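Local coordinates for protein PA0821 (Pseudomonas aeruginosa, PDB 7DRG) that probably acts as the immunity protein (antitoxin) of a type VI secretion system, guarding its producer against a putative VRR-NUC nuclease effector, at residues B[167-170]-B[171-174]; B[188-191]-B[192-195]; B[285-288]-B[289-292]. All blocks are in the same frame, centred on the assembly; numbering follows the deposited sequence.

Contact 1: residues B[167-170]-B[171-174]; sequences IDFA and RRLE
Asp168 and Arg171, side by side and pointing the same way on the last turns of helix 161-173, form the contact's one salt bridge. Arg171 NH2 reaches Asp168 OD1 at 2.7 Å with a bent N-H...O angle of 137°; the oxygen lies close to the guanidinium plane, although carboxylate and guanidinium planes are 46° apart. Arg171 gets there by leaving the backbone with CG opposite its own N (chi1 -168°) and then folding back at chi2 and chi3. Gln164 NE2 also binds OD1, and Glu360 takes Arg171 NH1.

Apolar contact is lighter: methyl CG2 of Ile167 sits over one face of the Arg171 guanidinium, 3.9 Å from NH2.

The second guanidinium, that of Arg172, lays one face over Asp168 O and brings NH1 within 3.6 Å of Phe169 CD1; its NH2 is salt-bridged to Glu64 of helix 52-69.

Backbone bonds close the helix: Leu173 N binds Phe169 O at 3.0 Å, and Glu174 N binds Ala170 O at 3.0 Å. Glu174 then leaves helical geometry with positive phi.

The chemistry is thus divided by side. Phe169 and Leu173 pack on Leu146 of strand 144-151, Arg171 faces solvent, and Arg172 lies against helix 52-69. Arg171, touching, and Arg172, close by and paired with Glu64, probably offset the close approach of Asp168 to Glu64.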
loop_
_atom_site.group_PDB
_atom_site.type_symbol
_atom_site.label_atom_id
_atom_site.label_comp_id
_atom_site.label_asym_id
_atom_site.label_seq_id
_atom_site.Cartn_x
_atom_site.Cartn_y
_atom_site.Cartn_z
ATOM N N ILE B 167 6.125 -21.715 23.176
ATOM C CA ILE B 167 5.497 -22.785 23.945
ATOM C C ILE B 167 5.914 -22.714 25.410
ATOM O O ILE B 167 5.080 -22.858 26.311
ATOM C CB ILE B 167 5.837 -24.152 23.327
ATOM C CG1 ILE B 167 5.460 -24.193 21.842
ATOM C CG2 ILE B 167 5.152 -25.263 24.110
ATOM C CD1 ILE B 167 4.047 -23.772 21.550
ATOM N N ASP B 168 7.208 -22.514 25.674
ATOM C CA ASP B 168 7.680 -22.428 27.054
ATOM C C ASP B 168 7.002 -21.287 27.795
ATOM O O ASP B 168 6.621 -21.437 28.963
ATOM C CB ASP B 168 9.197 -22.243 27.094
ATOM C CG ASP B 168 9.957 -23.536 26.800
ATOM O OD1 ASP B 168 9.312 -24.581 26.617
ATOM O OD2 ASP B 168 11.206 -23.501 26.737
ATOM N N PHE B 169 6.836 -20.139 27.130
ATOM C CA PHE B 169 6.211 -18.995 27.792
ATOM C C PHE B 169 4.731 -19.255 28.038
ATOM O O PHE B 169 4.196 -18.900 29.096
ATOM C CB PHE B 169 6.365 -17.714 26.951
ATOM C CG PHE B 169 7.787 -17.239 26.754
ATOM C CD1 PHE B 169 8.869 -17.900 27.304
ATOM C CD2 PHE B 169 8.024 -16.088 26.004
ATOM C CE1 PHE B 169 10.157 -17.449 27.103
ATOM C CE2 PHE B 169 9.312 -15.628 25.801
ATOM C CZ PHE B 169 10.378 -16.297 26.352
ATOM N N ALA B 170 4.048 -19.855 27.060
ATOM C CA ALA B 170 2.641 -20.189 27.240
ATOM C C ALA B 170 2.461 -21.119 28.426
ATOM O O ALA B 170 1.527 -20.960 29.223
ATOM C CB ALA B 170 2.092 -20.838 25.971
ATOM N N ARG B 171 3.361 -22.090 28.553
ATOM C CA ARG B 171 3.285 -23.065 29.632
ATOM C C ARG B 171 3.366 -22.396 31.001
ATOM O O ARG B 171 2.647 -22.787 31.931
ATOM C CB ARG B 171 4.403 -24.087 29.443
ATOM C CG ARG B 171 4.321 -25.320 30.296
ATOM C CD ARG B 171 4.823 -26.510 29.490
ATOM N NE ARG B 171 6.031 -26.200 28.720
ATOM C CZ ARG B 171 6.391 -26.848 27.618
ATOM N NH1 ARG B 171 5.629 -27.832 27.150
ATOM N NH2 ARG B 171 7.505 -26.513 26.973
ATOM N N ARG B 172 4.201 -21.372 31.138
ATOM C CA ARG B 172 4.356 -20.720 32.461
ATOM C C ARG B 172 3.302 -19.650 32.733
ATOM O O ARG B 172 3.019 -19.446 33.882
ATOM C CB ARG B 172 5.609 -19.856 32.604
ATOM C CG ARG B 172 6.857 -20.326 31.912
ATOM C CD ARG B 172 8.088 -19.759 32.559
ATOM N NE ARG B 172 9.154 -20.678 32.275
ATOM C CZ ARG B 172 9.899 -20.626 31.197
ATOM N NH1 ARG B 172 9.710 -19.669 30.319
ATOM N NH2 ARG B 172 10.835 -21.519 30.992
ATOM N N LEU B 173 2.800 -18.969 31.705
ATOM C CA LEU B 173 1.929 -17.833 31.948
ATOM C C LEU B 173 0.454 -18.181 31.842
ATOM O O LEU B 173 -0.384 -17.359 32.241
ATOM C CB LEU B 173 2.256 -16.697 30.965
ATOM C CG LEU B 173 3.689 -16.162 31.058
ATOM C CD1 LEU B 173 3.949 -15.129 29.969
ATOM C CD2 LEU B 173 3.949 -15.558 32.436
ATOM N N GLU B 174 0.123 -19.367 31.322
ATOM C CA GLU B 174 -1.245 -19.815 31.066
ATOM C C GLU B 174 -2.094 -18.678 30.479
ATOM O O GLU B 174 -3.064 -18.236 31.097
ATOM C CB GLU B 174 -1.884 -20.386 32.328
ATOM C CG GLU B 174 -1.052 -21.534 32.914
ATOM C CD GLU B 174 -1.878 -22.548 33.687
ATOM O OE1 GLU B 174 -2.591 -22.141 34.628
ATOM O OE2 GLU B 174 -1.804 -23.755 33.348
#

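Contact 2: residues B[188-191]-B[192-195]; sequences PTSW and DNDE
Trp191 lays its indole beside the backbone of Asp192, at the start of helix 191-204. Its CG stands between its own backbone N and carbonyl carbon (chi1 42°), a crowded position that brings the benzo ring against the Asp192 backbone and sets CE3 3.1 Å from Asp192 N. The Asp192 carboxylate stands almost perpendicular to the indole plane, at 86°, and CB of Asp192 lies 4.0 Å from Trp191 CE3. Over one indole face sits a water, 3.7 Å above the ring plane; it accepts from Asp192 N and donates to Thr189 O, bridging loop and helix.

Glu195, extended beyond CG, comes up obliquely to the same ring, with OE2 3.9 Å from Trp191 CE3. In the backbone, Trp191 O accepts two bonds: Glu195 N at 2.9 Å, nearly in line with the carbonyl, and Asp194 N at 2.8 Å from well above the carbonyl plane. Ser190 O takes Asn193 N at 2.9 Å, closing the first turn, while Asn193 ND2, hydrogen-bonded to Tyr33 OH, lies near Ser190 CB.

The acidic ends are tied to other parts of the chain: Asp192 and Glu195 share Arg318, Asp192 also binds His313, and Asp194 binds Tyr33. The turn joins the loop after strand 182-186 to helix 191-204, with Trp191 and Glu195 resting on Leu186 of that strand and Pro188 and Thr189 on Trp77 of strand 75-77.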
loop_
_atom_site.group_PDB
_atom_site.type_symbol
_atom_site.label_atom_id
_atom_site.label_comp_id
_atom_site.label_asym_id
_atom_site.label_seq_id
_atom_site.Cartn_x
_atom_site.Cartn_y
_atom_site.Cartn_z
ATOM N N PRO B 188 10.266 2.801 19.426
ATOM C CA PRO B 188 9.705 2.846 20.786
ATOM C C PRO B 188 9.167 4.207 21.175
ATOM O O PRO B 188 8.285 4.289 22.037
ATOM C CB PRO B 188 10.898 2.448 21.669
ATOM C CG PRO B 188 11.804 1.683 20.761
ATOM C CD PRO B 188 11.655 2.316 19.408
ATOM N N THR B 189 9.668 5.278 20.567
ATOM C CA THR B 189 9.258 6.628 20.926
ATOM C C THR B 189 8.502 7.355 19.831
ATOM O O THR B 189 7.716 8.256 20.138
ATOM C CB THR B 189 10.477 7.476 21.311
ATOM O OG1 THR B 189 11.446 7.437 20.254
ATOM C CG2 THR B 189 11.093 6.949 22.580
ATOM N N SER B 190 8.727 6.999 18.566
ATOM C CA SER B 190 8.196 7.759 17.439
ATOM C C SER B 190 7.177 6.965 16.631
ATOM O O SER B 190 6.950 7.272 15.456
ATOM C CB SER B 190 9.332 8.235 16.532
ATOM O OG SER B 190 10.237 9.069 17.235
ATOM N N TRP B 191 6.539 5.971 17.254
ATOM C CA TRP B 191 5.659 5.046 16.542
ATOM C C TRP B 191 4.503 5.752 15.841
ATOM O O TRP B 191 3.984 5.236 14.843
ATOM C CB TRP B 191 5.118 4.007 17.523
ATOM C CG TRP B 191 4.736 4.647 18.820
ATOM C CD1 TRP B 191 5.534 4.819 19.917
ATOM C CD2 TRP B 191 3.478 5.246 19.142
ATOM N NE1 TRP B 191 4.845 5.477 20.905
ATOM C CE2 TRP B 191 3.579 5.750 20.455
ATOM C CE3 TRP B 191 2.273 5.400 18.451
ATOM C CZ2 TRP B 191 2.519 6.391 21.093
ATOM C CZ3 TRP B 191 1.224 6.038 19.082
ATOM C CH2 TRP B 191 1.353 6.526 20.390
ATOM N N ASP B 192 4.064 6.905 16.356
ATOM C CA ASP B 192 2.981 7.618 15.687
ATOM C C ASP B 192 3.384 8.038 14.278
ATOM O O ASP B 192 2.532 8.109 13.385
ATOM C CB ASP B 192 2.547 8.835 16.505
ATOM C CG ASP B 192 1.256 9.441 15.994
ATOM O OD1 ASP B 192 0.212 8.752 16.049
ATOM O OD2 ASP B 192 1.284 10.605 15.541
ATOM N N ASN B 193 4.675 8.313 14.058
ATOM C CA ASN B 193 5.165 8.583 12.709
ATOM C C ASN B 193 5.108 7.352 11.824
ATOM O O ASN B 193 5.096 7.475 10.593
ATOM C CB ASN B 193 6.621 9.054 12.728
ATOM C CG ASN B 193 6.811 10.374 13.436
ATOM O OD1 ASN B 193 5.868 11.142 13.613
ATOM N ND2 ASN B 193 8.050 10.654 13.827
ATOM N N ASP B 194 5.096 6.165 12.423
ATOM C CA ASP B 194 5.398 4.955 11.696
ATOM C C ASP B 194 4.233 3.988 11.581
ATOM O O ASP B 194 4.320 3.053 10.779
ATOM C CB ASP B 194 6.612 4.278 12.344
ATOM C CG ASP B 194 7.838 5.174 12.292
ATOM O OD1 ASP B 194 8.276 5.515 11.173
ATOM O OD2 ASP B 194 8.325 5.599 13.357
ATOM N N GLU B 195 3.146 4.196 12.321
ATOM C CA GLU B 195 1.923 3.444 12.060
ATOM C C GLU B 195 1.491 3.490 10.598
ATOM O O GLU B 195 0.999 2.463 10.100
ATOM C CB GLU B 195 0.783 3.946 12.957
ATOM C CG GLU B 195 0.978 3.637 14.438
ATOM C CD GLU B 195 -0.216 4.037 15.286
ATOM O OE1 GLU B 195 -1.000 4.904 14.844
ATOM O OE2 GLU B 195 -0.373 3.479 16.396
HETATM O O HOH W 1 5.096 8.635 18.580
#

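Contact 3: residues B[285-288]-B[289-292]; sequences SRPA and PYVL
Val291 N binds Pro287 O at 2.9 Å, the shorter of the two hydrogen bonds that start helix 288-297. The bond is fairly straight, with an N-H...O angle of 159°, and the donor lies nearly in line with the carbonyl. Pro287 occupies the N-cap position: its carbonyl receives the first i to i+4 bond, whereas its own backbone is still in an extended conformation. Being a proline, it caps through no side-chain hydrogen bond and contributes only its ring. One residue further on, Leu292 N donates to Ala288 O at 3.2 Å, carrying the same pattern into the helix.

Pro289 occupies the first turn, where a proline is well tolerated because its missing N-H would have no earlier helical carbonyl to meet. Its CD lies 3.5 Å from Ala288 CB, and the ring packs on Phe259 of strand 259-264 and Leu345 of helix 338-348.

The cap is closed by a CH-pi contact. Pro287 lies over one face of the Tyr290 ring, its CB 4.3 Å from the ring centroid and displaced toward the rim; CG of the proline reaches Tyr290 CD2 at 4.0 Å. The tyrosine is placed there with CG opposite its own carbonyl carbon (chi1 -63°), and its hydroxyl is bonded to Tyr277 N, which anchors the far end of the ring.

Trp341 of helix 338-348 covers Ala288 and Val291, whereas the Arg286 guanidinium turns back to Asp284 in a salt bridge. The loop and the helix also meet through aliphatic carbons: methyl CG2 of Val291 lies 3.6 Å from Arg286 CB.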
loop_
_atom_site.group_PDB
_atom_site.type_symbol
_atom_site.label_atom_id
_atom_site.label_comp_id
_atom_site.label_asym_id
_atom_site.label_seq_id
_atom_site.Cartn_x
_atom_site.Cartn_y
_atom_site.Cartn_z
ATOM N N SER B 285 -3.051 -13.505 -2.312
ATOM C CA SER B 285 -2.089 -13.033 -1.322
ATOM C C SER B 285 -2.294 -13.633 0.066
ATOM O O SER B 285 -1.462 -13.398 0.948
ATOM C CB SER B 285 -2.158 -11.514 -1.218
ATOM O OG SER B 285 -3.429 -11.127 -0.733
ATOM N N ARG B 286 -3.373 -14.375 0.289
ATOM C CA ARG B 286 -3.655 -14.950 1.607
ATOM C C ARG B 286 -2.932 -16.287 1.774
ATOM O O ARG B 286 -3.079 -17.171 0.918
ATOM C CB ARG B 286 -5.155 -15.146 1.789
ATOM C CG ARG B 286 -5.948 -13.849 1.677
ATOM C CD ARG B 286 -7.456 -14.082 1.480
ATOM N NE ARG B 286 -7.769 -14.592 0.142
ATOM C CZ ARG B 286 -9.003 -14.653 -0.361
ATOM N NH1 ARG B 286 -10.034 -14.230 0.364
ATOM N NH2 ARG B 286 -9.215 -15.130 -1.588
ATOM N N PRO B 287 -2.172 -16.481 2.857
ATOM C CA PRO B 287 -1.478 -17.768 3.056
ATOM C C PRO B 287 -2.469 -18.904 3.277
ATOM O O PRO B 287 -3.357 -18.810 4.128
ATOM C CB PRO B 287 -0.626 -17.527 4.310
ATOM C CG PRO B 287 -0.568 -16.036 4.476
ATOM C CD PRO B 287 -1.857 -15.510 3.920
ATOM N N ALA B 288 -2.298 -19.990 2.516
ATOM C CA ALA B 288 -3.223 -21.116 2.627
ATOM C C ALA B 288 -3.349 -21.673 4.043
ATOM O O ALA B 288 -4.489 -21.934 4.472
ATOM C CB ALA B 288 -2.818 -22.229 1.645
ATOM N N PRO B 289 -2.276 -21.888 4.814
ATOM C CA PRO B 289 -2.493 -22.429 6.165
ATOM C C PRO B 289 -3.274 -21.470 7.052
ATOM O O PRO B 289 -4.099 -21.911 7.861
ATOM C CB PRO B 289 -1.067 -22.686 6.684
ATOM C CG PRO B 289 -0.208 -22.732 5.459
ATOM C CD PRO B 289 -0.838 -21.768 4.501
ATOM N N TYR B 290 -3.064 -20.161 6.903
ATOM C CA TYR B 290 -3.806 -19.210 7.727
ATOM C C TYR B 290 -5.271 -19.150 7.316
ATOM O O TYR B 290 -6.149 -18.967 8.164
ATOM C CB TYR B 290 -3.202 -17.811 7.635
ATOM C CG TYR B 290 -1.781 -17.610 8.141
ATOM C CD1 TYR B 290 -0.915 -18.675 8.375
ATOM C CD2 TYR B 290 -1.309 -16.317 8.385
ATOM C CE1 TYR B 290 0.388 -18.459 8.822
ATOM C CE2 TYR B 290 -0.023 -16.094 8.830
ATOM C CZ TYR B 290 0.821 -17.163 9.049
ATOM O OH TYR B 290 2.106 -16.927 9.501
ATOM N N VAL B 291 -5.554 -19.260 6.011
ATOM C CA VAL B 291 -6.942 -19.254 5.550
ATOM C C VAL B 291 -7.715 -20.404 6.182
ATOM O O VAL B 291 -8.850 -20.242 6.650
ATOM C CB VAL B 291 -6.995 -19.326 4.013
ATOM C CG1 VAL B 291 -8.404 -19.710 3.531
ATOM C CG2 VAL B 291 -6.549 -18.020 3.411
ATOM N N LEU B 292 -7.109 -21.591 6.200
ATOM C CA LEU B 292 -7.799 -22.751 6.749
ATOM C C LEU B 292 -8.002 -22.619 8.257
ATOM O O LEU B 292 -9.076 -22.946 8.776
ATOM C CB LEU B 292 -7.028 -24.023 6.403
ATOM C CG LEU B 292 -7.016 -24.387 4.916
ATOM C CD1 LEU B 292 -6.077 -25.555 4.677
ATOM C CD2 LEU B 292 -8.425 -24.706 4.412
#

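Overall arrangement
The three contacts follow one another along the chain, each a local turn at one end of a different helix: contact 1 closes helix 161-173, shortly before strand 177-180; contact 2 opens helix 191-204, soon after strand 182-186; contact 3 opens helix 288-297 after a long loop. They are well separated and none touches another. The centres of contacts 1 and 2 are about 30 Å apart, on opposite sides of the chain's centre. Those of contacts 1 and 3 are about 26 Å apart, and those of contacts 2 and 3 about 29 Å. Contacts 1 and 3 both pack on strand 259-264. All lie within the region that identifies the protein as a type VI immunity protein for VRR-NUC effectors.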